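PDB 1NPS: development-specific protein S from Myxococcus xanthus, which assembles on the surface of myxospores as a spore coat protein in the presence of calcium ions, its N-terminal domain, the part modelled here, binding two of them. Local coordinates for residues Ala49-Asn54 and Asp60-Val65; Val5-Asn8 and Gly13-Val16. One frame throughout, in Å; residues are numbered along the deposited sequence.

Both contacts are antiparallel beta hairpins, one from each Greek key motif of this crystallin-type domain, on opposite sides of the chain's centre. Interaction 1 pairs strand 47-52 with the outermost strand 61-64; interaction 2 pairs strand 3-6 with the outermost strand 15-18 of the other sheet. Interaction 1 lies deeper, its centre about 7 Å from that of the chain against about 10 Å, and more of its touching residues are buried; interaction 2 is the more exposed. Each has an aliphatic side, through A49, L51 and V64 or through V5, and a side where a glutamine lies along an aromatic ring. Each gives a backbone carbonyl to a calcium ion, but lysine-on-tyrosine packing belongs to interaction 2 alone.

Interaction 1 (Ala49-Asn54 and Asp60-Val65); sequences AILYQN and DQIEVV. With CA (calcium ion), chain C.
Y52 and Q61 run side by side from a non-hydrogen-bonded pair, ring and amide planes turned 85° apart. Q61 OE1 comes obliquely to the ring, 3.2 Å from Y52 CE1, while its other branch turns to I50, the next side chain of that strand on this face: Q61 NE2 sits 3.5 Å from I50 CG2. The first torsion of Q61 sets this up. With chi1 at 57°, CG stands between the backbone N and the carbonyl carbon, and the extended chain beyond carries the amide alongside both I50 and Y52. On this same face E63 OE2 forms a salt bridge with K48 NZ.

The other face is aliphatic. A49 CB meets V64 CG2 at 3.5 Å, the methyl that occupies the position between V64's backbone N and carbonyl carbon. Next along, L51 and I62 point the same way, and I62 CG2 lies 3.8 Å from L51 CB; I81 of strand 80-85 also packs on L51. Paired backbone bonds join A49 to V64 and L51 to I62, the straightest being L51 N to I62 O at 170°. The ladder ends where Q53 N bonds to D60 O, 3.0 Å away. Just past it Q53 O binds a calcium ion shared with N36 and S79. A hairpin leading from its last rung into a calcium-binding carbonyl is characteristic of calcium-binding beta/gamma-crystallin domains; here the second Greek key supplies Q53 O and S79, and the first N36.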
# COMPACT_ATOMS: atom_id res chain seq x y z
N ALA A 49 5.78 0.99 4.33
CA ALA A 49 4.93 -0.09 3.85
C ALA A 49 5.68 -1.01 2.91
O ALA A 49 6.61 -0.60 2.21
CB ALA A 49 3.71 0.48 3.12
N ILE A 50 5.28 -2.27 2.92
CA ILE A 50 5.85 -3.26 2.02
C ILE A 50 4.64 -3.74 1.21
O ILE A 50 3.67 -4.24 1.79
CB ILE A 50 6.49 -4.46 2.74
CG1 ILE A 50 7.54 -3.98 3.75
CG2 ILE A 50 7.17 -5.37 1.70
CD1 ILE A 50 8.11 -5.05 4.67
N LEU A 51 4.66 -3.47 -0.09
CA LEU A 51 3.56 -3.87 -0.97
C LEU A 51 3.96 -5.18 -1.66
O LEU A 51 5.08 -5.32 -2.14
CB LEU A 51 3.29 -2.77 -2.00
CG LEU A 51 3.29 -1.33 -1.47
CD1 LEU A 51 2.94 -0.39 -2.60
CD2 LEU A 51 2.33 -1.16 -0.31
N TYR A 52 3.07 -6.16 -1.64
CA TYR A 52 3.33 -7.48 -2.21
C TYR A 52 2.43 -7.78 -3.38
O TYR A 52 1.25 -7.43 -3.36
CB TYR A 52 3.11 -8.58 -1.15
CG TYR A 52 3.94 -8.44 0.10
CD1 TYR A 52 5.20 -9.02 0.19
CD2 TYR A 52 3.46 -7.74 1.21
CE1 TYR A 52 5.96 -8.91 1.35
CE2 TYR A 52 4.20 -7.63 2.36
CZ TYR A 52 5.45 -8.21 2.43
OH TYR A 52 6.20 -8.05 3.57
N GLN A 53 2.96 -8.45 -4.39
CA GLN A 53 2.19 -8.81 -5.57
C GLN A 53 1.25 -9.97 -5.28
O GLN A 53 0.22 -10.13 -5.93
CB GLN A 53 3.13 -9.17 -6.71
CG GLN A 53 2.45 -9.35 -8.06
CD GLN A 53 3.41 -9.10 -9.21
OE1 GLN A 53 3.70 -7.94 -9.55
NE2 GLN A 53 3.94 -10.17 -9.79
N ASN A 54 1.64 -10.81 -4.33
CA ASN A 54 0.81 -11.96 -3.96
C ASN A 54 0.21 -11.79 -2.57
O ASN A 54 0.73 -11.06 -1.73
CB ASN A 54 1.63 -13.27 -3.96
CG ASN A 54 2.18 -13.63 -5.33
OD1 ASN A 54 1.64 -13.23 -6.37
ND2 ASN A 54 3.23 -14.43 -5.34
N ASP A 60 6.96 -10.71 -5.57
CA ASP A 60 7.74 -9.52 -5.86
C ASP A 60 7.14 -8.46 -4.91
O ASP A 60 5.96 -8.52 -4.55
CB ASP A 60 7.58 -9.12 -7.33
CG ASP A 60 8.64 -8.11 -7.78
OD1 ASP A 60 9.56 -7.78 -7.00
OD2 ASP A 60 8.54 -7.66 -8.95
N GLN A 61 7.95 -7.51 -4.48
CA GLN A 61 7.48 -6.50 -3.54
C GLN A 61 8.26 -5.20 -3.67
O GLN A 61 9.28 -5.14 -4.34
CB GLN A 61 7.64 -7.03 -2.11
CG GLN A 61 9.08 -7.43 -1.79
CD GLN A 61 9.28 -7.91 -0.36
OE1 GLN A 61 8.86 -9.00 0.01
NE2 GLN A 61 9.95 -7.10 0.44
N ILE A 62 7.76 -4.16 -3.01
CA ILE A 62 8.44 -2.88 -3.02
C ILE A 62 8.25 -2.23 -1.65
O ILE A 62 7.16 -2.27 -1.09
CB ILE A 62 7.91 -1.93 -4.12
CG1 ILE A 62 8.64 -0.58 -4.03
CG2 ILE A 62 6.39 -1.74 -4.03
CD1 ILE A 62 7.99 0.52 -4.84
N GLU A 63 9.34 -1.73 -1.09
CA GLU A 63 9.28 -1.04 0.20
C GLU A 63 9.21 0.48 -0.02
O GLU A 63 10.05 1.05 -0.72
CB GLU A 63 10.49 -1.40 1.06
CG GLU A 63 10.60 -0.59 2.33
CD GLU A 63 11.93 -0.79 3.01
OE1 GLU A 63 12.88 -0.05 2.69
OE2 GLU A 63 12.03 -1.70 3.86
N VAL A 64 8.15 1.10 0.49
CA VAL A 64 7.99 2.54 0.35
C VAL A 64 8.25 3.24 1.68
O VAL A 64 7.67 2.87 2.71
CB VAL A 64 6.57 2.93 -0.19
CG1 VAL A 64 6.41 2.46 -1.61
CG2 VAL A 64 5.48 2.32 0.69
N VAL A 65 9.12 4.24 1.67
CA VAL A 65 9.44 4.95 2.90
C VAL A 65 9.13 6.43 2.79
O VAL A 65 9.41 7.19 3.71
CB VAL A 65 10.91 4.74 3.28
CG1 VAL A 65 11.16 3.26 3.49
CG2 VAL A 65 11.83 5.33 2.21
CA CA C . -1.72 -9.19 -7.03
O HOH W 1 -1.09 -8.06 -6.21
O HOH W 2 -2.37 -10.77 -7.29
O HOH W 3 -0.82 -9.42 -8.84

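Interaction 2 (Val5-Asn8 and Gly13-Val16). With CA (calcium ion), chain B.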
# COMPACT_ATOMS: atom_id res chain seq x y z
N VAL A 5 -3.36 5.01 0.39
CA VAL A 5 -3.25 4.38 -0.92
C VAL A 5 -4.27 4.94 -1.89
O VAL A 5 -5.44 5.12 -1.53
CB VAL A 5 -3.40 2.84 -0.80
CG1 VAL A 5 -2.28 2.27 0.08
CG2 VAL A 5 -4.77 2.48 -0.23
N PHE A 6 -3.85 5.16 -3.13
CA PHE A 6 -4.71 5.75 -4.16
C PHE A 6 -4.96 4.81 -5.33
O PHE A 6 -4.10 3.98 -5.68
CB PHE A 6 -4.11 7.06 -4.67
CG PHE A 6 -4.03 8.14 -3.63
CD1 PHE A 6 -2.95 8.20 -2.76
CD2 PHE A 6 -5.05 9.08 -3.51
CE1 PHE A 6 -2.88 9.18 -1.77
CE2 PHE A 6 -5.00 10.06 -2.53
CZ PHE A 6 -3.91 10.11 -1.66
N TYR A 7 -6.15 4.90 -5.93
CA TYR A 7 -6.48 4.05 -7.08
C TYR A 7 -5.74 4.42 -8.36
O TYR A 7 -5.46 3.54 -9.19
CB TYR A 7 -7.98 4.01 -7.32
CG TYR A 7 -8.67 2.88 -6.58
CD1 TYR A 7 -8.25 2.50 -5.30
CD2 TYR A 7 -9.73 2.18 -7.17
CE1 TYR A 7 -8.86 1.44 -4.63
CE2 TYR A 7 -10.34 1.12 -6.51
CZ TYR A 7 -9.91 0.75 -5.24
OH TYR A 7 -10.51 -0.31 -4.60
N ASN A 8 -5.39 5.70 -8.51
CA ASN A 8 -4.66 6.19 -9.68
C ASN A 8 -3.33 6.83 -9.28
O ASN A 8 -3.12 7.15 -8.10
CB ASN A 8 -5.49 7.19 -10.48
CG ASN A 8 -6.79 6.60 -11.02
OD1 ASN A 8 -7.85 7.20 -10.89
ND2 ASN A 8 -6.70 5.41 -11.61
N GLY A 13 -7.86 9.88 -7.57
CA GLY A 13 -8.85 8.83 -7.39
C GLY A 13 -9.14 8.38 -5.97
O GLY A 13 -8.71 8.99 -5.00
N LYS A 14 -9.91 7.30 -5.87
CA LYS A 14 -10.31 6.69 -4.60
C LYS A 14 -9.11 6.51 -3.68
O LYS A 14 -8.07 6.01 -4.09
CB LYS A 14 -10.96 5.34 -4.89
CG LYS A 14 -11.47 4.59 -3.69
CD LYS A 14 -12.19 3.32 -4.13
CE LYS A 14 -13.27 3.63 -5.17
NZ LYS A 14 -13.96 2.42 -5.73
N GLN A 15 -9.29 6.88 -2.41
CA GLN A 15 -8.23 6.80 -1.42
C GLN A 15 -8.69 6.20 -0.09
O GLN A 15 -9.86 6.35 0.28
CB GLN A 15 -7.63 8.18 -1.20
CG GLN A 15 -8.61 9.24 -0.76
CD GLN A 15 -7.96 10.60 -0.64
OE1 GLN A 15 -8.01 11.41 -1.57
NE2 GLN A 15 -7.33 10.85 0.49
N VAL A 16 -7.78 5.51 0.59
CA VAL A 16 -8.06 4.85 1.88
C VAL A 16 -6.81 4.86 2.77
O VAL A 16 -5.72 4.51 2.32
CB VAL A 16 -8.46 3.33 1.67
CG1 VAL A 16 -8.56 2.61 3.00
CG2 VAL A 16 -9.78 3.20 0.91
CA CA B . -4.69 1.80 -9.95
O HOH W 4 -6.07 1.59 -10.70
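K14 lays its aliphatic chain over one face of the Y7 ring, with CD 3.7 Å from the ring centroid and only 16° off the normal. CG anti to the backbone N (chi1 -178°) and an extended next torsion lay CD over the rim nearest Y7 CZ; only beyond CD does the chain bend. Beneath this, Y7 N bonds to K14 O at 2.9 Å. The tight inner part is V5, whose CG2 is 3.4 Å from V16 O and whose backbone makes both bonds of the pair with V16; I33 and V41 also pack on it.

This is the hairpin of the first Greek key of the crystallin fold, and where the chain turns a corner Y7 O binds a calcium ion together with T37, S39 and N76. Y7 OH is held by E34 N. Cutting the ring back to an alanine here is likely to leave the K14 chain without the surface it lies on and E34 N without its hydroxyl partner.

On the face opposite V5 and V16, buried F6 lies beside exposed Q15, whose OE1 approaches the ring edge 3.4 Å from F6 CE2. Toward the solvent the contact thins: N8 OD1 comes no nearer than 4.0 Å to G13 CA, and K14 NZ makes a long, weak ion pair with E34.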